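Local coordinates for protein PelD (Pseudomonas aeruginosa, PDB 4EU0) that binds cyclic di-GMP as an effector involved in pellicle formation, this piece comprising its GAF and GGDEF-like domains, at residues Pro232-Ala236 / Glu237-Gly241; Tyr170-Arg173 / Ser174-Ala178; Leu249-Arg253 / Phe254-Arg258; Gly241-Gln244 / Arg245-Leu249; Met126-Phe129 / Val130-Glu133. All blocks are in the same frame, centred on the assembly; numbering follows the deposited sequence.

Contact 1. Residues Pro232-Ala236 / Glu237-Gly241; sequences PLTSA and EGSQG. With C2E (9,9'-[(2R,3R,3aS,5S,7aR,9R,10R,10aS,12S,14aR)-3,5,10,12-tetrahydroxy-5,12-dioxidooctahydro-2H,7H-difuro[3,2-d:3',2'-j][1,3,7,9,2,8]tetraoxadiphosphacyclododecine-2,9-diyl]bis(2-amino-1,9-dihydro-6H-purin-6-one)), chain B.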
# COMPACT_ATOMS: atom_id res chain seq x y z
N PRO A 232 -3.50 -3.73 5.48
CA PRO A 232 -2.95 -2.37 5.38
C PRO A 232 -3.94 -1.32 5.85
O PRO A 232 -5.16 -1.53 5.80
CB PRO A 232 -2.71 -2.20 3.87
CG PRO A 232 -2.66 -3.61 3.32
CD PRO A 232 -3.70 -4.32 4.14
N LEU A 233 -3.41 -0.18 6.31
CA LEU A 233 -4.23 0.97 6.66
C LEU A 233 -5.43 0.59 7.54
O LEU A 233 -6.54 1.02 7.31
CB LEU A 233 -4.72 1.69 5.39
CG LEU A 233 -3.61 2.14 4.43
CD1 LEU A 233 -4.19 2.61 3.11
CD2 LEU A 233 -2.79 3.24 5.07
N THR A 234 -5.16 -0.21 8.57
CA THR A 234 -6.19 -0.75 9.43
C THR A 234 -5.81 -0.55 10.89
O THR A 234 -4.73 -0.96 11.31
CB THR A 234 -6.38 -2.25 9.12
OG1 THR A 234 -6.89 -2.37 7.79
CG2 THR A 234 -7.35 -2.91 10.10
N SER A 235 -6.71 0.10 11.63
CA SER A 235 -6.52 0.39 13.06
C SER A 235 -6.57 -0.87 13.90
O SER A 235 -6.97 -1.92 13.41
CB SER A 235 -7.60 1.36 13.56
OG SER A 235 -8.89 0.76 13.60
N ALA A 236 -6.18 -0.75 15.17
CA ALA A 236 -6.30 -1.87 16.11
C ALA A 236 -7.76 -2.32 16.24
O ALA A 236 -8.03 -3.52 16.30
CB ALA A 236 -5.71 -1.51 17.46
N GLU A 237 -8.69 -1.37 16.28
CA GLU A 237 -10.11 -1.71 16.33
C GLU A 237 -10.51 -2.50 15.08
O GLU A 237 -11.22 -3.50 15.17
CB GLU A 237 -10.97 -0.47 16.47
CG GLU A 237 -12.46 -0.78 16.58
CD GLU A 237 -13.31 0.45 16.80
OE1 GLU A 237 -14.54 0.28 17.00
OE2 GLU A 237 -12.78 1.58 16.78
N GLY A 238 -10.05 -2.05 13.91
CA GLY A 238 -10.31 -2.77 12.66
C GLY A 238 -9.77 -4.18 12.65
O GLY A 238 -10.44 -5.12 12.22
N SER A 239 -8.54 -4.34 13.12
CA SER A 239 -7.85 -5.63 13.11
C SER A 239 -8.53 -6.63 14.03
O SER A 239 -8.51 -7.83 13.77
CB SER A 239 -6.39 -5.44 13.49
OG SER A 239 -5.69 -4.86 12.41
N GLN A 240 -9.12 -6.12 15.11
CA GLN A 240 -9.89 -6.98 16.00
C GLN A 240 -11.25 -7.29 15.38
O GLN A 240 -11.72 -8.43 15.46
CB GLN A 240 -9.99 -6.36 17.39
CG GLN A 240 -8.60 -6.07 17.99
CD GLN A 240 -7.74 -7.32 18.16
OE1 GLN A 240 -6.60 -7.38 17.69
NE2 GLN A 240 -8.29 -8.33 18.81
N GLY A 241 -11.83 -6.31 14.69
CA GLY A 241 -13.05 -6.50 13.91
C GLY A 241 -12.93 -7.58 12.84
O GLY A 241 -13.88 -8.34 12.59
P1 C2E B . -17.90 -5.89 9.33
O2P C2E B . -18.57 -6.41 10.58
O1P C2E B . -17.69 -6.82 8.16
O5' C2E B . -16.48 -5.25 9.71
C5' C2E B . -16.33 -4.36 10.82
C4' C2E B . -14.94 -3.71 10.80
O4' C2E B . -13.94 -4.69 11.10
C3' C2E B . -14.53 -3.09 9.47
O3' C2E B . -14.93 -1.73 9.30
C2' C2E B . -13.03 -3.19 9.53
O2' C2E B . -12.54 -2.14 10.37
C1' C2E B . -12.81 -4.50 10.25
N9 C2E B . -12.71 -5.62 9.27
C8 C2E B . -13.61 -6.61 9.11
N7 C2E B . -13.21 -7.48 8.14
C5 C2E B . -12.02 -7.03 7.70
C6 C2E B . -11.05 -7.46 6.68
O6 C2E B . -11.28 -8.57 5.95
N1 C2E B . -9.93 -6.72 6.51
C2 C2E B . -9.68 -5.58 7.22
N2 C2E B . -8.54 -4.91 6.96
N3 C2E B . -10.54 -5.13 8.17
C4 C2E B . -11.70 -5.80 8.44
P11 C2E B . -15.15 -1.14 7.81
O21 C2E B . -15.44 0.35 7.91
O11 C2E B . -14.08 -1.62 6.85
O5A C2E B . -16.54 -1.84 7.39
C5A C2E B . -17.71 -1.65 8.18
C4A C2E B . -18.81 -2.52 7.62
O4A C2E B . -19.02 -2.25 6.23
C3A C2E B . -18.44 -3.99 7.64
O3A C2E B . -18.75 -4.61 8.88
C2A C2E B . -19.24 -4.59 6.51
O2A C2E B . -20.59 -4.81 6.92
C1A C2E B . -19.19 -3.46 5.50
N91 C2E B . -18.06 -3.68 4.56
C81 C2E B . -16.89 -3.01 4.52
N71 C2E B . -16.09 -3.46 3.52
C51 C2E B . -16.76 -4.45 2.89
C61 C2E B . -16.52 -5.36 1.75
O61 C2E B . -15.36 -5.31 1.04
N11 C2E B . -17.48 -6.24 1.42
C21 C2E B . -18.65 -6.32 2.10
N21 C2E B . -19.58 -7.24 1.71
N31 C2E B . -18.94 -5.51 3.15
C41 C2E B . -18.05 -4.58 3.58
O HOH W 1 -3.80 -2.65 13.13
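Thr234 OG1 is gripped from two sides of the bonding pattern: it donates to Pro232 O at 2.8 Å, approaching from above the carbonyl plane. The same Thr234 OG1 accepts from the amino N2 of one guanine of cyclic di-GMP at 3.1 Å. The other branch of the threonine, the methyl CG2, sits alongside the helix start, 3.4 Å from Ser239 OG, while a water 2.7 Å from Thr234 O donates to that carbonyl and also hydrogen-bonds Ser239 OG. Ser235 is the N-cap of the helix that begins at Ala236. Its OG, turned in between its own backbone N and carbonyl carbon (chi1 69°), lies 3.1 Å from Gly238 N and accepts its hydrogen along a nearly straight line (164°), and Ser235 O takes the N-H of Ser239 at 2.9 Å from O to N. Gly238, without a side chain, gives the Thr234 methyl its place, and its O comes 3.1 Å from C1' of the ligand. At Gly241 the missing side chain instead lets ribose O4' approach the backbone. Because the Thr234 proton is committed to Pro232, its oxygen is held as an acceptor, a polarity matched to an exocyclic amino group and consistent with recognition of guanine.

Contact 2. Residues Tyr170-Arg173 / Ser174-Ala178; sequences YLKR and SLLDA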
# COMPACT_ATOMS: atom_id res chain seq x y z
N TYR A 170 3.06 -4.59 -0.77
CA TYR A 170 2.13 -4.06 0.20
C TYR A 170 2.71 -4.01 1.62
O TYR A 170 2.51 -3.05 2.34
CB TYR A 170 0.81 -4.85 0.18
CG TYR A 170 -0.15 -4.55 -0.96
CD1 TYR A 170 -1.53 -4.46 -0.71
CD2 TYR A 170 0.29 -4.37 -2.27
CE1 TYR A 170 -2.44 -4.19 -1.75
CE2 TYR A 170 -0.62 -4.10 -3.32
CZ TYR A 170 -1.98 -4.03 -3.04
OH TYR A 170 -2.89 -3.77 -4.04
N LEU A 171 3.44 -5.06 2.00
CA LEU A 171 4.09 -5.09 3.31
C LEU A 171 5.11 -3.96 3.44
O LEU A 171 5.13 -3.26 4.45
CB LEU A 171 4.76 -6.44 3.56
CG LEU A 171 5.54 -6.59 4.88
CD1 LEU A 171 4.67 -6.35 6.10
CD2 LEU A 171 6.16 -7.98 4.91
N LYS A 172 5.93 -3.75 2.42
CA LYS A 172 6.93 -2.67 2.50
C LYS A 172 6.24 -1.33 2.59
O LYS A 172 6.63 -0.48 3.38
CB LYS A 172 7.90 -2.70 1.32
CG LYS A 172 9.07 -1.75 1.52
CD LYS A 172 10.08 -1.82 0.39
CE LYS A 172 11.25 -0.91 0.69
NZ LYS A 172 12.34 -1.03 -0.32
N ARG A 173 5.21 -1.13 1.78
CA ARG A 173 4.46 0.11 1.86
C ARG A 173 3.85 0.32 3.25
O ARG A 173 3.91 1.41 3.80
CB ARG A 173 3.36 0.16 0.80
CG ARG A 173 2.53 1.45 0.85
CD ARG A 173 3.40 2.73 0.75
NE ARG A 173 4.12 2.79 -0.52
CZ ARG A 173 5.02 3.71 -0.85
NH1 ARG A 173 5.61 3.66 -2.05
NH2 ARG A 173 5.34 4.68 0.00
N SER A 174 3.30 -0.74 3.83
CA SER A 174 2.77 -0.63 5.19
C SER A 174 3.85 -0.33 6.24
O SER A 174 3.58 0.40 7.21
CB SER A 174 1.97 -1.87 5.57
OG SER A 174 0.72 -1.89 4.92
N LEU A 175 5.05 -0.88 6.05
CA LEU A 175 6.18 -0.54 6.93
C LEU A 175 6.59 0.92 6.78
O LEU A 175 6.87 1.58 7.78
CB LEU A 175 7.38 -1.46 6.69
CG LEU A 175 7.19 -2.91 7.14
CD1 LEU A 175 8.29 -3.76 6.55
CD2 LEU A 175 7.13 -3.02 8.69
N LEU A 176 6.60 1.42 5.55
CA LEU A 176 6.86 2.83 5.28
C LEU A 176 5.77 3.74 5.87
O LEU A 176 6.10 4.76 6.49
CB LEU A 176 7.04 3.09 3.78
CG LEU A 176 8.30 2.51 3.12
CD1 LEU A 176 8.09 2.40 1.62
CD2 LEU A 176 9.54 3.34 3.45
N ASP A 177 4.50 3.35 5.70
CA ASP A 177 3.33 4.04 6.28
C ASP A 177 3.50 4.22 7.79
O ASP A 177 3.25 5.30 8.34
CB ASP A 177 2.03 3.23 6.07
CG ASP A 177 1.46 3.31 4.66
OD1 ASP A 177 1.74 4.28 3.93
OD2 ASP A 177 0.68 2.40 4.29
N ALA A 178 3.92 3.15 8.46
CA ALA A 178 4.06 3.17 9.92
C ALA A 178 5.23 4.05 10.33
O ALA A 178 5.11 4.88 11.24
CB ALA A 178 4.24 1.76 10.45
O HOH W 2 0.32 -1.31 2.01
O HOH W 3 4.46 5.57 2.57
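Ser174 is held on the closely packed side of the helix, its N bonded to Tyr170 O at 2.9 Å, while a water 2.8 Å from Tyr170 O also hydrogen-bonds Ser174 OG. Leu171 lies on this side too; its CG meets Leu175 CD1 more loosely, at 4.3 Å. On the other flank Arg173 and Leu176 are partly exposed. Here the arginine leaves with CG anti to N (chi1 180°) and then bends twice, which folds the guanidinium back until Leu176 CD1 covers the rim of one face, 3.9 Å from Arg173 NH2. The carboxylate of Asp177 stays apart, Arg173 NE and Asp177 OD1 being 5.3 Å from each other; a water accepts from NH2 and gives OD1 a weak bond. The direct salt bridge of Arg173 goes to Asp148 on helix 133-150. The result is a helix packed between two domains, with Ser174 on Leu230 and Leu272 of the GGDEF-like sheet and Arg173 against the last helix of the GAF domain.

Contact 3. Residues Leu249-Arg253 / Phe254-Arg258; sequences LFAER and FGQAR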
# COMPACT_ATOMS: atom_id res chain seq x y z
N LEU A 249 -17.62 -16.42 10.26
CA LEU A 249 -17.45 -17.20 9.04
C LEU A 249 -17.08 -18.65 9.36
O LEU A 249 -17.65 -19.58 8.80
CB LEU A 249 -16.41 -16.53 8.14
CG LEU A 249 -15.94 -17.15 6.83
CD1 LEU A 249 -17.06 -17.27 5.82
CD2 LEU A 249 -14.83 -16.29 6.28
N PHE A 250 -16.11 -18.84 10.25
CA PHE A 250 -15.71 -20.17 10.71
C PHE A 250 -16.84 -20.92 11.39
O PHE A 250 -16.97 -22.14 11.23
CB PHE A 250 -14.55 -20.08 11.70
CG PHE A 250 -13.19 -20.12 11.05
CD1 PHE A 250 -12.43 -21.28 11.08
CD2 PHE A 250 -12.66 -18.99 10.44
CE1 PHE A 250 -11.16 -21.32 10.51
CE2 PHE A 250 -11.40 -19.01 9.85
CZ PHE A 250 -10.64 -20.17 9.89
N ALA A 251 -17.66 -20.21 12.16
CA ALA A 251 -18.82 -20.83 12.81
C ALA A 251 -19.82 -21.33 11.77
O ALA A 251 -20.37 -22.41 11.93
CB ALA A 251 -19.50 -19.87 13.79
N GLU A 252 -20.03 -20.54 10.72
CA GLU A 252 -20.92 -20.95 9.63
C GLU A 252 -20.36 -22.18 8.90
O GLU A 252 -21.09 -23.12 8.58
CB GLU A 252 -21.13 -19.80 8.64
CG GLU A 252 -22.05 -18.70 9.15
CD GLU A 252 -22.27 -17.58 8.14
OE1 GLU A 252 -21.79 -17.68 6.99
OE2 GLU A 252 -22.95 -16.58 8.51
N ARG A 253 -19.06 -22.15 8.65
CA ARG A 253 -18.42 -23.20 7.84
C ARG A 253 -18.28 -24.53 8.57
O ARG A 253 -18.58 -25.58 8.00
CB ARG A 253 -17.06 -22.73 7.33
CG ARG A 253 -16.23 -23.80 6.62
CD ARG A 253 -16.90 -24.31 5.35
NE ARG A 253 -16.06 -25.35 4.77
CZ ARG A 253 -16.04 -26.61 5.17
NH1 ARG A 253 -16.86 -27.04 6.13
NH2 ARG A 253 -15.22 -27.46 4.57
N PHE A 254 -17.82 -24.48 9.81
CA PHE A 254 -17.51 -25.68 10.57
C PHE A 254 -18.50 -25.72 11.73
O PHE A 254 -19.41 -24.89 11.78
CB PHE A 254 -16.06 -25.62 11.07
CG PHE A 254 -15.02 -25.55 9.97
CD1 PHE A 254 -14.67 -26.70 9.26
CD2 PHE A 254 -14.39 -24.35 9.66
CE1 PHE A 254 -13.71 -26.65 8.25
CE2 PHE A 254 -13.42 -24.28 8.66
CZ PHE A 254 -13.07 -25.43 7.96
N GLY A 255 -18.37 -26.65 12.65
CA GLY A 255 -19.26 -26.61 13.83
C GLY A 255 -19.47 -25.24 14.52
O GLY A 255 -18.58 -24.38 14.52
N GLN A 256 -20.66 -25.04 15.09
CA GLN A 256 -20.87 -23.96 16.06
C GLN A 256 -20.09 -24.33 17.33
O GLN A 256 -19.60 -23.46 18.04
CB GLN A 256 -22.36 -23.79 16.36
CG GLN A 256 -22.75 -22.46 16.98
CD GLN A 256 -22.54 -21.28 16.05
OE1 GLN A 256 -23.15 -21.19 14.98
NE2 GLN A 256 -21.69 -20.35 16.47
N ALA A 257 -19.99 -25.64 17.57
CA ALA A 257 -19.23 -26.21 18.69
C ALA A 257 -17.74 -26.31 18.35
O ALA A 257 -16.96 -26.94 19.08
CB ALA A 257 -19.79 -27.57 19.07
N ARG A 258 -17.35 -25.70 17.24
CA ARG A 258 -15.97 -25.65 16.82
C ARG A 258 -15.47 -24.21 16.90
O ARG A 258 -16.17 -23.26 16.54
CB ARG A 258 -15.84 -26.16 15.39
CG ARG A 258 -14.55 -26.85 15.12
CD ARG A 258 -14.71 -28.36 15.07
NE ARG A 258 -14.77 -28.98 16.38
CZ ARG A 258 -14.55 -30.27 16.60
NH1 ARG A 258 -14.25 -31.08 15.59
NH2 ARG A 258 -14.62 -30.76 17.83
O HOH W 4 -15.19 -23.04 13.94
O HOH W 5 -22.13 -25.03 10.10
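Arg253 lies along the face of the Phe254 ring, its aliphatic part and its charged end both resting on the same aromatic side chain. CG stands over the ring in a CH-pi contact, 3.6 Å from the centroid and 17° off the normal. Farther out the guanidinium stacks on Phe254 with the two planes 24° apart; CZ is 4.4 Å from the ring centroid, displaced from the centre, as an off-centre cation-pi pair. The bend at chi2 (63°) brings the chain back over the ring in this way. The Phe250 ring runs beside Phe254 and points the same way, with Phe250 CD1 3.9 Å from Phe254 CD2 and an oblique angle between the planes. Phe250 O reaches the edge of the Phe254 ring and accepts from Phe254 N at 2.9 Å, the closing bond of the helix before the chain leaves helical geometry. Beyond this exit, Gln256 bends back to bring NE2 to 3.5 Å from Ala251 CB. Helix 198-207 lies alongside: Phe250 packs on its Val201 and Leu205, and Glu200 forms a salt bridge with Arg253. On the loop leading to strand 265-272, Leu260 touches Phe250 and Leu263 touches Phe254.

Contact 4. Residues Gly241-Gln244 / Arg245-Leu249; sequences GYLQ and RLRIL. With C2E (9,9'-[(2R,3R,3aS,5S,7aR,9R,10R,10aS,12S,14aR)-3,5,10,12-tetrahydroxy-5,12-dioxidooctahydro-2H,7H-difuro[3,2-d:3',2'-j][1,3,7,9,2,8]tetraoxadiphosphacyclododecine-2,9-diyl]bis(2-amino-1,9-dihydro-6H-purin-6-one)), chain B.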
# COMPACT_ATOMS: atom_id res chain seq x y z
N GLY A 241 -11.83 -6.31 14.69
CA GLY A 241 -13.05 -6.50 13.91
C GLY A 241 -12.93 -7.58 12.84
O GLY A 241 -13.88 -8.34 12.59
N TYR A 242 -11.77 -7.63 12.19
CA TYR A 242 -11.48 -8.67 11.21
C TYR A 242 -11.59 -10.06 11.83
O TYR A 242 -12.22 -10.94 11.26
CB TYR A 242 -10.08 -8.44 10.63
CG TYR A 242 -9.49 -9.58 9.84
CD1 TYR A 242 -10.03 -9.97 8.61
CD2 TYR A 242 -8.36 -10.24 10.31
CE1 TYR A 242 -9.46 -11.01 7.88
CE2 TYR A 242 -7.78 -11.26 9.61
CZ TYR A 242 -8.32 -11.64 8.38
OH TYR A 242 -7.74 -12.66 7.67
N LEU A 243 -10.99 -10.24 13.00
CA LEU A 243 -11.04 -11.57 13.64
C LEU A 243 -12.47 -11.93 14.05
O LEU A 243 -12.86 -13.09 13.93
CB LEU A 243 -10.09 -11.67 14.83
CG LEU A 243 -9.66 -13.11 15.19
CD1 LEU A 243 -9.58 -14.09 14.00
CD2 LEU A 243 -8.34 -13.06 15.89
N GLN A 244 -13.23 -10.94 14.53
CA GLN A 244 -14.62 -11.17 14.92
C GLN A 244 -15.41 -11.63 13.70
O GLN A 244 -16.25 -12.54 13.80
CB GLN A 244 -15.24 -9.91 15.56
CG GLN A 244 -16.62 -10.15 16.20
CD GLN A 244 -17.23 -8.91 16.84
OE1 GLN A 244 -17.12 -7.80 16.31
NE2 GLN A 244 -17.90 -9.10 17.97
N ARG A 245 -15.12 -11.04 12.54
CA ARG A 245 -15.81 -11.43 11.30
C ARG A 245 -15.40 -12.84 10.87
O ARG A 245 -16.23 -13.63 10.41
CB ARG A 245 -15.56 -10.43 10.17
CG ARG A 245 -16.31 -10.76 8.88
CD ARG A 245 -16.09 -9.73 7.78
NE ARG A 245 -14.76 -9.77 7.16
CZ ARG A 245 -14.39 -10.59 6.17
NH1 ARG A 245 -15.23 -11.50 5.69
NH2 ARG A 245 -13.16 -10.50 5.67
N LEU A 246 -14.11 -13.14 11.03
CA LEU A 246 -13.59 -14.47 10.74
C LEU A 246 -14.23 -15.54 11.60
O LEU A 246 -14.57 -16.62 11.12
CB LEU A 246 -12.08 -14.53 10.94
CG LEU A 246 -11.16 -14.75 9.75
CD1 LEU A 246 -11.63 -14.06 8.47
CD2 LEU A 246 -9.73 -14.39 10.11
N ARG A 247 -14.38 -15.27 12.90
CA ARG A 247 -15.00 -16.25 13.78
C ARG A 247 -16.43 -16.59 13.36
O ARG A 247 -16.84 -17.73 13.46
CB ARG A 247 -14.90 -15.81 15.25
CG ARG A 247 -13.44 -15.71 15.69
CD ARG A 247 -13.30 -15.82 17.19
NE ARG A 247 -11.91 -15.70 17.63
CZ ARG A 247 -11.10 -16.72 17.88
NH1 ARG A 247 -11.52 -17.97 17.73
NH2 ARG A 247 -9.85 -16.49 18.30
N ILE A 248 -17.16 -15.59 12.85
CA ILE A 248 -18.54 -15.79 12.41
C ILE A 248 -18.55 -16.69 11.17
O ILE A 248 -19.36 -17.61 11.07
CB ILE A 248 -19.26 -14.45 12.12
CG1 ILE A 248 -19.52 -13.69 13.44
CG2 ILE A 248 -20.59 -14.67 11.37
CD1 ILE A 248 -19.90 -12.23 13.25
N LEU A 249 -17.62 -16.42 10.26
CA LEU A 249 -17.45 -17.20 9.04
C LEU A 249 -17.08 -18.65 9.36
O LEU A 249 -17.65 -19.58 8.80
CB LEU A 249 -16.41 -16.53 8.14
CG LEU A 249 -15.94 -17.15 6.83
CD1 LEU A 249 -17.06 -17.27 5.82
CD2 LEU A 249 -14.83 -16.29 6.28
P1 C2E B . -17.90 -5.89 9.33
O2P C2E B . -18.57 -6.41 10.58
O1P C2E B . -17.69 -6.82 8.16
O5' C2E B . -16.48 -5.25 9.71
C5' C2E B . -16.33 -4.36 10.82
C4' C2E B . -14.94 -3.71 10.80
O4' C2E B . -13.94 -4.69 11.10
C3' C2E B . -14.53 -3.09 9.47
O3' C2E B . -14.93 -1.73 9.30
C2' C2E B . -13.03 -3.19 9.53
O2' C2E B . -12.54 -2.14 10.37
C1' C2E B . -12.81 -4.50 10.25
N9 C2E B . -12.71 -5.62 9.27
C8 C2E B . -13.61 -6.61 9.11
N7 C2E B . -13.21 -7.48 8.14
C5 C2E B . -12.02 -7.03 7.70
C6 C2E B . -11.05 -7.46 6.68
O6 C2E B . -11.28 -8.57 5.95
N1 C2E B . -9.93 -6.72 6.51
C2 C2E B . -9.68 -5.58 7.22
N2 C2E B . -8.54 -4.91 6.96
N3 C2E B . -10.54 -5.13 8.17
C4 C2E B . -11.70 -5.80 8.44
P11 C2E B . -15.15 -1.14 7.81
O21 C2E B . -15.44 0.35 7.91
O11 C2E B . -14.08 -1.62 6.85
O5A C2E B . -16.54 -1.84 7.39
C5A C2E B . -17.71 -1.65 8.18
C4A C2E B . -18.81 -2.52 7.62
O4A C2E B . -19.02 -2.25 6.23
C3A C2E B . -18.44 -3.99 7.64
O3A C2E B . -18.75 -4.61 8.88
C2A C2E B . -19.24 -4.59 6.51
O2A C2E B . -20.59 -4.81 6.92
C1A C2E B . -19.19 -3.46 5.50
N91 C2E B . -18.06 -3.68 4.56
C81 C2E B . -16.89 -3.01 4.52
N71 C2E B . -16.09 -3.46 3.52
C51 C2E B . -16.76 -4.45 2.89
C61 C2E B . -16.52 -5.36 1.75
O61 C2E B . -15.36 -5.31 1.04
N11 C2E B . -17.48 -6.24 1.42
C21 C2E B . -18.65 -6.32 2.10
N21 C2E B . -19.58 -7.24 1.71
N31 C2E B . -18.94 -5.51 3.15
C41 C2E B . -18.05 -4.58 3.58
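Arg245 starts with CB packed against the carbonyl oxygens of the preceding turn, 3.6 Å from both Gly241 O and Tyr242 O, while its own N bonds to Gly241 O. The chain then runs extended through CG to CD, which passes 3.3 Å from phosphate oxygen O1P of cyclic di-GMP. There it bends (chi3 73°), bringing the guanidinium edge to a guanine. NE donates to N7 at 2.9 Å in a nearly straight bond (161°), and beyond CZ, NH2 donates to O6 at 2.7 Å. This two-pronged grip reads the Hoogsteen edge of the base. NH2 also bonds to Ser208 O, and close by lies the guanidinium of Arg210, which with Asp213 forms an RxxD motif as in the inhibitory sites of GGDEF proteins. Tyr242 meets the same base obliquely, with CD1 3.3 Å from O6, and its far end rests on Leu246, Tyr242 CZ lying 3.5 Å from Leu246 CD2. That methyl also meets Leu243 CD1, at 3.9 Å. Through these side chains helix 236-253 packs on the sheet: Tyr242 and Leu246 touch Phe190 of strand 185-192, Tyr242 reaches Val229 and Leu231 of strand 225-231, and Leu243 meets Ile267 of strand 265-272.

Contact 5. Residues Met126-Phe129 / Val130-Glu133; sequences MPFF and VFNE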
# COMPACT_ATOMS: atom_id res chain seq x y z
N MET A 126 -3.38 26.16 -3.60
CA MET A 126 -4.29 25.48 -2.68
C MET A 126 -4.64 26.49 -1.60
O MET A 126 -3.84 27.39 -1.33
CB MET A 126 -3.62 24.25 -2.06
CG MET A 126 -2.22 24.51 -1.54
SD MET A 126 -1.39 23.04 -0.92
CE MET A 126 -1.10 22.04 -2.36
N PRO A 127 -5.85 26.38 -1.00
CA PRO A 127 -6.24 27.30 0.06
C PRO A 127 -5.24 27.29 1.22
O PRO A 127 -4.74 26.24 1.60
CB PRO A 127 -7.59 26.74 0.53
CG PRO A 127 -8.11 25.96 -0.60
CD PRO A 127 -6.93 25.45 -1.36
N PHE A 128 -4.95 28.46 1.78
CA PHE A 128 -3.96 28.58 2.84
C PHE A 128 -4.32 27.77 4.08
O PHE A 128 -3.43 27.27 4.78
CB PHE A 128 -3.78 30.04 3.23
CG PHE A 128 -2.65 30.29 4.20
CD1 PHE A 128 -1.33 30.41 3.74
CD2 PHE A 128 -2.90 30.44 5.56
CE1 PHE A 128 -0.29 30.66 4.63
CE2 PHE A 128 -1.86 30.69 6.46
CZ PHE A 128 -0.55 30.80 5.99
N PHE A 129 -5.62 27.62 4.35
CA PHE A 129 -6.05 26.90 5.55
C PHE A 129 -5.74 25.39 5.51
O PHE A 129 -5.81 24.74 6.55
CB PHE A 129 -7.53 27.17 5.89
CG PHE A 129 -8.51 26.74 4.83
CD1 PHE A 129 -8.96 25.42 4.77
CD2 PHE A 129 -9.00 27.66 3.91
CE1 PHE A 129 -9.86 25.02 3.79
CE2 PHE A 129 -9.91 27.27 2.94
CZ PHE A 129 -10.34 25.95 2.88
N VAL A 130 -5.42 24.86 4.33
CA VAL A 130 -4.93 23.47 4.21
C VAL A 130 -3.44 23.41 3.86
O VAL A 130 -2.88 22.33 3.68
CB VAL A 130 -5.75 22.60 3.19
CG1 VAL A 130 -7.20 22.45 3.65
CG2 VAL A 130 -5.67 23.17 1.77
N PHE A 131 -2.81 24.57 3.77
CA PHE A 131 -1.37 24.64 3.51
C PHE A 131 -0.64 24.39 4.83
O PHE A 131 -0.09 25.30 5.45
CB PHE A 131 -1.00 26.00 2.89
CG PHE A 131 0.42 26.08 2.41
CD1 PHE A 131 0.83 25.37 1.28
CD2 PHE A 131 1.34 26.88 3.07
CE1 PHE A 131 2.14 25.45 0.84
CE2 PHE A 131 2.65 26.96 2.63
CZ PHE A 131 3.06 26.25 1.51
N ASN A 132 -0.66 23.12 5.24
CA ASN A 132 -0.10 22.70 6.53
C ASN A 132 0.38 21.25 6.51
O ASN A 132 0.11 20.51 5.56
CB ASN A 132 -1.12 22.94 7.66
CG ASN A 132 -2.39 22.11 7.51
OD1 ASN A 132 -2.35 20.89 7.46
ND2 ASN A 132 -3.53 22.79 7.47
N GLU A 133 1.07 20.85 7.57
CA GLU A 133 1.64 19.51 7.67
C GLU A 133 0.63 18.37 7.61
O GLU A 133 0.95 17.30 7.11
CB GLU A 133 2.53 19.39 8.91
CG GLU A 133 3.83 20.19 8.84
CD GLU A 133 4.84 19.63 7.84
OE1 GLU A 133 4.70 18.48 7.38
OE2 GLU A 133 5.80 20.36 7.51
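The Phe131 ring receives the sulfur of Met126 at its edge, in the plane of the ring: SD is 3.9 Å from CD1 and 5.3 Å from the centroid, a Met-aromatic contact. Phe128 approaches obliquely and loosely, its CE1 4.4 Å from Phe131 CD2, and Phe136 of the following helix meets the Phe131 ring edge-to-face. A chi1 of 62° swings the Phe129 ring over toward the next residue, where it lies beside Val130 with Phe129 CD1 3.6 Å from Val130 CG1. On the other branch of the valine, CG2 packs against Pro127 CD. Two bonds close the backbone turns, Val130 N to Pro127 O at 3.1 Å and Phe131 N to Phe128 O at 2.9 Å. Phe131 is then the centre of an inverse gamma turn, and Asn132 the N-cap, its OD1 accepting from Thr135 N. A short 3-10 turn, inverse gamma turn and N-cap thus lead from strand 117-123 of the GAF domain sheet into helix 133-150.

How the contacts relate
Along the chain the order is contact 5, 2, 1, 4, 3. Contact 5 belongs to the GAF domain and the other four to the GGDEF-like domain; contacts 5 and 3, on opposite sides of the chain's centre, have centres about 51 Å apart. Contacts 1, 4 and 3 follow one another along helix 236-253, from its N-cap to its exit, sharing Gly241 and then Leu249. Contacts 1 and 4, with centres about 12 Å apart, engage different edges of the same guanine. Contact 2, on helix 162-181, touches contact 1 where Pro232 CB packs 3.6 Å from Ser174 OG, so the ligand-binding loop rests on the helix that also borders the GAF domain.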